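Local coordinates for succinoglycan biosynthesis protein (Bacillus cereus ATCC 14579, PDB 3B55) that binds calcium and probably acts as a hydrolase of the erythromycin esterase family on a substrate that remains unknown, at residues 347-352 with 437-442; 171-176 with 262-267; 123-128 with 149-154. The protein carries 1 engineered substitution. One frame throughout, in Å; residues are numbered along the deposited sequence.

Contact 1. Residues 347-352 with 437-442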
loop_
_atom_site.group_PDB
_atom_site.type_symbol
_atom_site.label_atom_id
_atom_site.label_comp_id
_atom_site.label_asym_id
_atom_site.label_seq_id
_atom_site.Cartn_x
_atom_site.Cartn_y
_atom_site.Cartn_z
ATOM N N GLN A 347 -1.578 6.151 -21.550
ATOM C CA GLN A 347 -2.826 6.581 -20.941
ATOM C C GLN A 347 -3.134 5.746 -19.709
ATOM O O GLN A 347 -2.685 4.605 -19.591
ATOM C CB GLN A 347 -3.969 6.473 -21.949
ATOM C CG GLN A 347 -3.693 7.227 -23.237
ATOM C CD GLN A 347 -4.844 7.157 -24.213
ATOM O OE1 GLN A 347 -5.852 7.849 -24.057
ATOM N NE2 GLN A 347 -4.706 6.304 -25.224
ATOM N N TYR A 348 -3.909 6.316 -18.795
ATOM C CA TYR A 348 -4.255 5.630 -17.564
ATOM C C TYR A 348 -5.628 6.057 -17.079
ATOM O O TYR A 348 -6.166 7.071 -17.532
ATOM C CB TYR A 348 -3.225 5.958 -16.483
ATOM C CG TYR A 348 -2.986 7.447 -16.302
ATOM C CD1 TYR A 348 -2.116 8.143 -17.145
ATOM C CD2 TYR A 348 -3.651 8.167 -15.307
ATOM C CE1 TYR A 348 -1.914 9.517 -17.004
ATOM C CE2 TYR A 348 -3.454 9.540 -15.158
ATOM C CZ TYR A 348 -2.590 10.205 -16.010
ATOM O OH TYR A 348 -2.416 11.557 -15.891
ATOM N N ASN A 349 -6.197 5.275 -16.164
ATOM C CA ASN A 349 -7.497 5.597 -15.600
ATOM C C ASN A 349 -7.315 6.632 -14.496
ATOM O O ASN A 349 -6.361 6.570 -13.707
ATOM C CB ASN A 349 -8.172 4.362 -14.997
ATOM C CG ASN A 349 -8.725 3.423 -16.049
ATOM O OD1 ASN A 349 -9.382 3.849 -16.996
ATOM N ND2 ASN A 349 -8.470 2.132 -15.880
ATOM N N VAL A 350 -8.234 7.585 -14.450
ATOM C CA VAL A 350 -8.211 8.633 -13.443
ATOM C C VAL A 350 -9.615 9.218 -13.395
ATOM O O VAL A 350 -10.366 9.092 -14.363
ATOM C CB VAL A 350 -7.206 9.745 -13.819
ATOM C CG1 VAL A 350 -7.655 10.460 -15.100
ATOM C CG2 VAL A 350 -7.075 10.731 -12.677
ATOM N N LYS A 351 -9.984 9.825 -12.272
ATOM C CA LYS A 351 -11.303 10.439 -12.157
ATOM C C LYS A 351 -11.284 11.771 -12.909
ATOM O O LYS A 351 -10.389 12.590 -12.705
ATOM C CB LYS A 351 -11.667 10.664 -10.690
ATOM C CG LYS A 351 -12.024 9.378 -9.949
ATOM C CD LYS A 351 -12.485 9.668 -8.530
ATOM C CE LYS A 351 -12.936 8.401 -7.822
ATOM N NZ LYS A 351 -13.129 8.613 -6.355
ATOM N N ASN A 352 -12.268 11.986 -13.779
ATOM C CA ASN A 352 -12.329 13.219 -14.566
ATOM C C ASN A 352 -12.892 14.430 -13.828
ATOM O O ASN A 352 -13.069 14.410 -12.609
ATOM C CB ASN A 352 -13.130 12.999 -15.855
ATOM C CG ASN A 352 -14.536 12.511 -15.596
ATOM O OD1 ASN A 352 -15.044 12.586 -14.475
ATOM N ND2 ASN A 352 -15.186 12.024 -16.644
ATOM N N SER A 437 -0.981 1.585 -20.432
ATOM C CA SER A 437 -2.337 1.667 -20.951
ATOM C C SER A 437 -3.253 1.545 -19.721
ATOM O O SER A 437 -2.814 1.128 -18.647
ATOM C CB SER A 437 -2.601 0.537 -21.946
ATOM O OG SER A 437 -2.511 -0.734 -21.322
ATOM N N PRO A 438 -4.539 1.903 -19.861
ATOM C CA PRO A 438 -5.511 1.843 -18.763
ATOM C C PRO A 438 -5.719 0.475 -18.099
ATOM O O PRO A 438 -5.750 -0.562 -18.767
ATOM C CB PRO A 438 -6.801 2.355 -19.414
ATOM C CG PRO A 438 -6.306 3.242 -20.537
ATOM C CD PRO A 438 -5.179 2.401 -21.092
ATOM N N SER A 439 -5.858 0.482 -16.776
ATOM C CA SER A 439 -6.107 -0.747 -16.032
ATOM C C SER A 439 -7.440 -1.265 -16.560
ATOM O O SER A 439 -8.269 -0.488 -17.028
ATOM C CB SER A 439 -6.225 -0.449 -14.541
ATOM O OG SER A 439 -7.321 0.409 -14.287
ATOM N N GLN A 440 -7.650 -2.570 -16.491
ATOM C CA GLN A 440 -8.885 -3.150 -17.004
ATOM C C GLN A 440 -9.972 -3.180 -15.934
ATOM O O GLN A 440 -10.255 -4.219 -15.344
ATOM C CB GLN A 440 -8.588 -4.549 -17.538
ATOM C CG GLN A 440 -7.359 -4.552 -18.432
ATOM C CD GLN A 440 -7.072 -5.896 -19.071
ATOM O OE1 GLN A 440 -6.099 -6.052 -19.808
ATOM N NE2 GLN A 440 -7.912 -6.873 -18.785
ATOM N N VAL A 441 -10.575 -2.020 -15.699
ATOM C CA VAL A 441 -11.622 -1.869 -14.695
ATOM C C VAL A 441 -12.913 -2.587 -15.067
ATOM O O VAL A 441 -13.402 -2.467 -16.190
ATOM C CB VAL A 441 -11.945 -0.380 -14.455
ATOM C CG1 VAL A 441 -10.717 0.340 -13.941
ATOM C CG2 VAL A 441 -12.412 0.261 -15.753
ATOM N N HIS A 442 -13.461 -3.327 -14.108
ATOM C CA HIS A 442 -14.700 -4.067 -14.315
ATOM C C HIS A 442 -15.834 -3.207 -14.843
ATOM O O HIS A 442 -15.893 -2.006 -14.587
ATOM C CB HIS A 442 -15.161 -4.714 -13.013
ATOM C CG HIS A 442 -14.479 -6.006 -12.703
ATOM N ND1 HIS A 442 -14.240 -6.966 -13.663
ATOM C CD2 HIS A 442 -14.053 -6.528 -11.531
ATOM C CE1 HIS A 442 -13.698 -8.027 -13.092
ATOM N NE2 HIS A 442 -13.576 -7.787 -11.800
#
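N349 reaches from the β-hairpin strand 346-351 to S439, in the C-terminal tail that follows strand 435-436 and runs beside the hairpin in nearly the same direction, 17° apart. The backbone bond between Q347 and V436 lies just before this crossing, so the tail departs from a position already fixed against the strand. N349 carries its CG anti to its own carbonyl carbon (chi1 -75°), which swings the amide across to the tail. There ND2 donates to two acceptors of one residue: S439 OG at 2.6 Å, lying in the amide plane, and S439 O at 2.9 Å, only slightly off that plane. Both bonds are bent, and ND2 is tilted 30° from the carbonyl plane of S439. Together they restrain the amide, and asparagine suits the place because its short arm ends in a two-hydrogen donor. OG of S439 sits between its own backbone N and carbonyl carbon, where ND2 meets it. P438 fits where its CA comes to 4.2 Å from Y348 CA: its CD lies 3.7 Å from Q347 O, while its CB lies 3.8 Å from N349 OD1, the two side chains crossing at about a right angle. As a proline it has no N-H to offer Q347 O. The CB of Y348 points away from the tail, and its ring meets F405 edge-to-face. The backbone of N349 also bonds to G86, next to the calcium ligand H85. Beyond S439 the tail makes an inverse gamma turn centred on Q440, and V441 CG1 ends 3.5 Å from N349 ND2.

Contact 2. Residues 171-176 with 262-267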
loop_
_atom_site.group_PDB
_atom_site.type_symbol
_atom_site.label_atom_id
_atom_site.label_comp_id
_atom_site.label_asym_id
_atom_site.label_seq_id
_atom_site.Cartn_x
_atom_site.Cartn_y
_atom_site.Cartn_z
HETATM N N MSE A 171 -3.945 -2.355 5.068
HETATM C CA MSE A 171 -3.446 -1.373 6.013
HETATM C C MSE A 171 -4.283 -0.091 6.077
HETATM O O MSE A 171 -4.076 0.735 6.968
HETATM C CB MSE A 171 -1.993 -1.031 5.685
HETATM C CG MSE A 171 -1.811 -0.237 4.406
HETATM SE SE MSE A 171 0.053 0.155 4.034
HETATM C CE MSE A 171 -0.094 0.510 2.134
ATOM N N ASP A 172 -5.230 0.072 5.153
ATOM C CA ASP A 172 -6.052 1.284 5.144
ATOM C C ASP A 172 -7.245 1.226 6.096
ATOM O O ASP A 172 -7.729 0.145 6.438
ATOM C CB ASP A 172 -6.543 1.589 3.731
ATOM C CG ASP A 172 -6.734 3.067 3.499
ATOM O OD1 ASP A 172 -6.742 3.822 4.495
ATOM O OD2 ASP A 172 -6.882 3.476 2.330
ATOM N N ILE A 173 -7.721 2.403 6.501
ATOM C CA ILE A 173 -8.841 2.520 7.435
ATOM C C ILE A 173 -9.911 3.538 7.026
ATOM O O ILE A 173 -10.301 4.381 7.832
ATOM C CB ILE A 173 -8.338 2.942 8.824
ATOM C CG1 ILE A 173 -7.491 4.210 8.687
ATOM C CG2 ILE A 173 -7.542 1.822 9.460
ATOM C CD1 ILE A 173 -7.112 4.847 10.007
ATOM N N GLN A 174 -10.394 3.464 5.793
ATOM C CA GLN A 174 -11.413 4.401 5.351
ATOM C C GLN A 174 -12.760 3.974 5.928
ATOM O O GLN A 174 -13.770 4.665 5.778
ATOM C CB GLN A 174 -11.455 4.434 3.824
ATOM C CG GLN A 174 -10.066 4.481 3.197
ATOM C CD GLN A 174 -9.938 5.526 2.105
ATOM O OE1 GLN A 174 -10.064 6.724 2.359
ATOM N NE2 GLN A 174 -9.684 5.075 0.881
ATOM N N SER A 175 -12.757 2.827 6.602
ATOM C CA SER A 175 -13.961 2.285 7.217
ATOM C C SER A 175 -13.632 1.086 8.111
ATOM O O SER A 175 -12.542 0.522 8.052
ATOM C CB SER A 175 -14.956 1.847 6.139
ATOM O OG SER A 175 -14.463 0.725 5.427
ATOM N N VAL A 176 -14.592 0.715 8.947
ATOM C CA VAL A 176 -14.456 -0.416 9.856
ATOM C C VAL A 176 -15.781 -1.156 9.794
ATOM O O VAL A 176 -16.678 -0.920 10.613
ATOM C CB VAL A 176 -14.229 0.044 11.303
ATOM C CG1 VAL A 176 -14.150 -1.168 12.216
ATOM C CG2 VAL A 176 -12.959 0.878 11.391
ATOM N N ILE A 262 -10.191 -0.048 15.086
ATOM C CA ILE A 262 -11.308 0.791 15.502
ATOM C C ILE A 262 -10.791 2.094 16.113
ATOM O O ILE A 262 -11.365 3.164 15.882
ATOM C CB ILE A 262 -12.193 0.065 16.540
ATOM C CG1 ILE A 262 -12.588 -1.315 16.011
ATOM C CG2 ILE A 262 -13.439 0.895 16.825
ATOM C CD1 ILE A 262 -13.293 -2.190 17.024
ATOM N N GLU A 263 -9.720 2.009 16.902
ATOM C CA GLU A 263 -9.136 3.207 17.501
ATOM C C GLU A 263 -8.510 4.078 16.414
ATOM O O GLU A 263 -8.600 5.309 16.461
ATOM C CB GLU A 263 -8.048 2.847 18.504
ATOM C CG GLU A 263 -8.530 2.216 19.801
ATOM C CD GLU A 263 -7.385 1.989 20.770
ATOM O OE1 GLU A 263 -6.944 2.964 21.419
ATOM O OE2 GLU A 263 -6.914 0.837 20.862
ATOM N N GLN A 264 -7.863 3.433 15.443
ATOM C CA GLN A 264 -7.226 4.162 14.356
ATOM C C GLN A 264 -8.268 4.948 13.575
ATOM O O GLN A 264 -8.061 6.117 13.235
ATOM C CB GLN A 264 -6.498 3.204 13.412
ATOM C CG GLN A 264 -5.224 2.584 13.988
ATOM C CD GLN A 264 -4.621 1.559 13.054
ATOM O OE1 GLN A 264 -5.182 1.265 11.998
ATOM N NE2 GLN A 264 -3.491 0.991 13.443
ATOM N N PHE A 265 -9.396 4.300 13.304
ATOM C CA PHE A 265 -10.460 4.946 12.563
ATOM C C PHE A 265 -11.094 6.093 13.349
ATOM O O PHE A 265 -11.221 7.199 12.833
ATOM C CB PHE A 265 -11.522 3.913 12.158
ATOM C CG PHE A 265 -12.715 4.510 11.464
ATOM C CD1 PHE A 265 -13.807 4.980 12.193
ATOM C CD2 PHE A 265 -12.724 4.656 10.080
ATOM C CE1 PHE A 265 -14.889 5.586 11.550
ATOM C CE2 PHE A 265 -13.802 5.264 9.429
ATOM C CZ PHE A 265 -14.885 5.729 10.170
ATOM N N THR A 266 -11.481 5.842 14.595
ATOM C CA THR A 266 -12.122 6.875 15.402
ATOM C C THR A 266 -11.224 8.066 15.722
ATOM O O THR A 266 -11.662 9.217 15.652
ATOM C CB THR A 266 -12.664 6.295 16.735
ATOM O OG1 THR A 266 -11.588 5.724 17.485
ATOM C CG2 THR A 266 -13.709 5.222 16.466
ATOM N N THR A 267 -9.972 7.794 16.074
ATOM C CA THR A 267 -9.030 8.858 16.410
ATOM C C THR A 267 -8.715 9.749 15.207
ATOM O O THR A 267 -8.709 10.977 15.320
ATOM C CB THR A 267 -7.714 8.271 16.968
ATOM O OG1 THR A 267 -7.954 7.712 18.271
ATOM C CG2 THR A 267 -6.654 9.348 17.076
#
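F265 and V176 both take a first torsion near 180°, which sends the phenyl ring out from helix 250-268 toward the 173-176 loop and spreads the valine methyls over two helix residues. V176 CG2 lies 3.4 Å from F265 CB, approaching the aromatic side chain obliquely, while CG1 rests 4.1 Å from I262 CG1, one helical turn earlier. A β-branched residue suits this place because each of its two methyls finds its own partner. I173 is built differently: with chi1 at 53° its CG1 sits between the backbone N and the carbonyl carbon, and the extended second torsion carries CD1 to the helix backbone, 3.6 Å from Q264 O and close to Q264 CB. The longer branch of isoleucine lets it reach that far.

The F265 ring edge faces the loop backbone. I173 O lies in the ring plane, 3.3 Å from CD2, and Q174 O is near the plane at CE2, 3.7 Å away. The slightly positive ring hydrogens probably make these two oxygens welcome neighbours, so the phenylalanine packs against a turning main chain as well as against methyls. M213 of helix 213-217 also touches the F265 side chain.

At the start of the loop D172 OD1 accepts from I173 N at 2.6 Å, on the anti side but 30° out of the carboxylate plane, and is also bonded by H283 NE2. CB of S175 points away from the helix, and its OG is hydrogen-bonded to D117 OD2. Strand 167-172 is an outermost strand of the mixed sheet, and the side chain of Q174 is about 7 Å from the calcium ion; helix 250-268 thus backs the strand-end loop bordering the metal site of this α/β fold.

Contact 3. Residues 123-128 with 149-154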
loop_
_atom_site.group_PDB
_atom_site.type_symbol
_atom_site.label_atom_id
_atom_site.label_comp_id
_atom_site.label_asym_id
_atom_site.label_seq_id
_atom_site.Cartn_x
_atom_site.Cartn_y
_atom_site.Cartn_z
ATOM N N ASP A 123 -8.352 -12.208 2.124
ATOM C CA ASP A 123 -7.500 -13.200 2.758
ATOM C C ASP A 123 -8.240 -14.538 2.786
ATOM O O ASP A 123 -7.658 -15.595 2.531
ATOM C CB ASP A 123 -7.159 -12.750 4.178
ATOM C CG ASP A 123 -6.078 -13.600 4.815
ATOM O OD1 ASP A 123 -5.036 -13.818 4.160
ATOM O OD2 ASP A 123 -6.266 -14.041 5.970
ATOM N N ARG A 124 -9.530 -14.478 3.100
ATOM C CA ARG A 124 -10.363 -15.670 3.149
ATOM C C ARG A 124 -10.436 -16.299 1.751
ATOM O O ARG A 124 -10.481 -17.523 1.611
ATOM C CB ARG A 124 -11.761 -15.303 3.648
ATOM C CG ARG A 124 -12.765 -16.445 3.624
ATOM C CD ARG A 124 -14.040 -16.062 4.370
ATOM N NE ARG A 124 -15.068 -17.100 4.291
ATOM C CZ ARG A 124 -15.856 -17.294 3.238
ATOM N NH1 ARG A 124 -15.737 -16.517 2.172
ATOM N NH2 ARG A 124 -16.762 -18.263 3.251
ATOM N N TYR A 125 -10.436 -15.457 0.723
ATOM C CA TYR A 125 -10.485 -15.939 -0.650
ATOM C C TYR A 125 -9.196 -16.651 -1.076
ATOM O O TYR A 125 -9.255 -17.685 -1.737
ATOM C CB TYR A 125 -10.770 -14.785 -1.611
ATOM C CG TYR A 125 -10.598 -15.159 -3.066
ATOM C CD1 TYR A 125 -11.537 -15.953 -3.723
ATOM C CD2 TYR A 125 -9.465 -14.765 -3.768
ATOM C CE1 TYR A 125 -11.341 -16.349 -5.050
ATOM C CE2 TYR A 125 -9.261 -15.151 -5.087
ATOM C CZ TYR A 125 -10.201 -15.942 -5.721
ATOM O OH TYR A 125 -9.982 -16.328 -7.024
ATOM N N VAL A 126 -8.035 -16.111 -0.716
ATOM C CA VAL A 126 -6.787 -16.757 -1.103
ATOM C C VAL A 126 -6.452 -17.951 -0.216
ATOM O O VAL A 126 -5.569 -18.741 -0.535
ATOM C CB VAL A 126 -5.582 -15.771 -1.088
ATOM C CG1 VAL A 126 -5.808 -14.664 -2.113
ATOM C CG2 VAL A 126 -5.373 -15.205 0.301
ATOM N N LEU A 127 -7.160 -18.080 0.899
ATOM C CA LEU A 127 -6.929 -19.188 1.815
ATOM C C LEU A 127 -7.861 -20.351 1.527
ATOM O O LEU A 127 -7.448 -21.506 1.568
ATOM C CB LEU A 127 -7.150 -18.756 3.274
ATOM C CG LEU A 127 -5.966 -18.387 4.165
ATOM C CD1 LEU A 127 -4.963 -19.525 4.149
ATOM C CD2 LEU A 127 -5.324 -17.098 3.699
ATOM N N THR A 128 -9.123 -20.039 1.249
ATOM C CA THR A 128 -10.137 -21.060 1.004
ATOM C C THR A 128 -10.756 -21.056 -0.385
ATOM O O THR A 128 -11.489 -21.978 -0.730
ATOM C CB THR A 128 -11.285 -20.926 2.015
ATOM O OG1 THR A 128 -11.959 -19.677 1.812
ATOM C CG2 THR A 128 -10.747 -20.964 3.430
ATOM N N LEU A 149 -4.109 -11.200 -9.671
ATOM C CA LEU A 149 -3.101 -11.262 -8.621
ATOM C C LEU A 149 -3.624 -12.119 -7.476
ATOM O O LEU A 149 -2.918 -12.989 -6.967
ATOM C CB LEU A 149 -2.788 -9.860 -8.095
ATOM C CG LEU A 149 -2.035 -9.795 -6.758
ATOM C CD1 LEU A 149 -0.622 -10.347 -6.923
ATOM C CD2 LEU A 149 -1.995 -8.359 -6.261
ATOM N N LEU A 150 -4.866 -11.862 -7.080
ATOM C CA LEU A 150 -5.494 -12.603 -5.996
ATOM C C LEU A 150 -5.687 -14.062 -6.386
ATOM O O LEU A 150 -5.490 -14.964 -5.566
ATOM C CB LEU A 150 -6.834 -11.959 -5.631
ATOM C CG LEU A 150 -6.696 -10.568 -5.004
ATOM C CD1 LEU A 150 -8.051 -9.900 -4.898
ATOM C CD2 LEU A 150 -6.042 -10.703 -3.637
ATOM N N ASP A 151 -6.069 -14.296 -7.640
ATOM C CA ASP A 151 -6.265 -15.659 -8.106
ATOM C C ASP A 151 -4.934 -16.401 -8.106
ATOM O O ASP A 151 -4.881 -17.576 -7.757
ATOM C CB ASP A 151 -6.876 -15.678 -9.503
ATOM C CG ASP A 151 -7.111 -17.088 -10.005
ATOM O OD1 ASP A 151 -7.545 -17.930 -9.193
ATOM O OD2 ASP A 151 -6.872 -17.354 -11.202
ATOM N N TRP A 152 -3.854 -15.726 -8.495
ATOM C CA TRP A 152 -2.552 -16.384 -8.481
ATOM C C TRP A 152 -2.192 -16.738 -7.031
ATOM O O TRP A 152 -1.649 -17.814 -6.761
ATOM C CB TRP A 152 -1.461 -15.481 -9.063
ATOM C CG TRP A 152 -0.100 -16.019 -8.768
ATOM C CD1 TRP A 152 0.500 -17.091 -9.360
ATOM C CD2 TRP A 152 0.770 -15.610 -7.705
ATOM N NE1 TRP A 152 1.682 -17.386 -8.723
ATOM C CE2 TRP A 152 1.870 -16.494 -7.699
ATOM C CE3 TRP A 152 0.719 -14.590 -6.747
ATOM C CZ2 TRP A 152 2.920 -16.386 -6.778
ATOM C CZ3 TRP A 152 1.765 -14.482 -5.826
ATOM C CH2 TRP A 152 2.846 -15.380 -5.848
ATOM N N ILE A 153 -2.495 -15.838 -6.095
ATOM C CA ILE A 153 -2.183 -16.108 -4.699
ATOM C C ILE A 153 -3.014 -17.277 -4.177
ATOM O O ILE A 153 -2.527 -18.081 -3.386
ATOM C CB ILE A 153 -2.438 -14.891 -3.800
ATOM C CG1 ILE A 153 -1.579 -13.712 -4.254
ATOM C CG2 ILE A 153 -2.103 -15.254 -2.363
ATOM C CD1 ILE A 153 -1.753 -12.463 -3.394
ATOM N N ARG A 154 -4.270 -17.357 -4.611
ATOM C CA ARG A 154 -5.156 -18.443 -4.202
ATOM C C ARG A 154 -4.560 -19.763 -4.689
ATOM O O ARG A 154 -4.535 -20.757 -3.957
ATOM C CB ARG A 154 -6.543 -18.260 -4.823
ATOM C CG ARG A 154 -7.465 -19.465 -4.650
ATOM C CD ARG A 154 -8.754 -19.298 -5.448
ATOM N NE ARG A 154 -8.534 -19.397 -6.889
ATOM C CZ ARG A 154 -8.165 -20.512 -7.515
ATOM N NH1 ARG A 154 -7.968 -21.631 -6.829
ATOM N NH2 ARG A 154 -8.008 -20.517 -8.827
HETATM O O HOH W 1 -5.745 -21.209 -1.711
#
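V126 and I153 form the apolar centre where helices 116-128 and 144-158 meet, their segment axes 8.2 Å apart at 41°. V126 CB lies 3.7 Å from I153 CG2, and V126 CG1 leans on L150 O and CD2; compact branched side chains suit so close a backbone approach. Y125 adds its ring, CE2 lying 4.0 Å from L150 CB.

The polar contacts gather at the tyrosine hydroxyl. R154 bends at chi3 (70°), bringing CD beside the ring and NE to Y125 OH, which lies in the guanidinium plane, through a weak 3.4 Å bond. The ring and guanidinium planes stand 73° apart, so this is no stack. NE is shared with D151 OD1, one turn back, again weakly; R154 NH2 makes the stronger bond to OD1, a 2.7 Å salt bridge through the syn lone pair, tilted from the guanidinium plane.

A water supplies the remaining link, donating to V126 O and R154 O where the backbones come nearest.

With V126 touching V168 and I153 touching L110, the pair forms a layer against neighbouring parallel strands 109-112 and 167-172: a β-α-β crossover whose connection holds two helices.

In the fold
Along the chain contact 3 comes first, then contact 2, then contact 1. Their centres stand 24 to 27 Å apart and none touches another. The crossover of contact 3 ends in strand 167-172, an outer strand of the eight-stranded mixed sheet, whose tip opens contact 2. Contact 1 lies on the separate hairpin of strands 346-351 and 357-362, yet helix 144-158 of contact 3 meets it, where S439 touches E145. Contacts 1 and 2 both lie near the calcium site: the S439 side chain is about 7 Å from that of H85, and the Q174 side chain about 6 Å from that of E113. Contact 3 lies away from the metal, where its helices rest on strands 109-112 and 167-172.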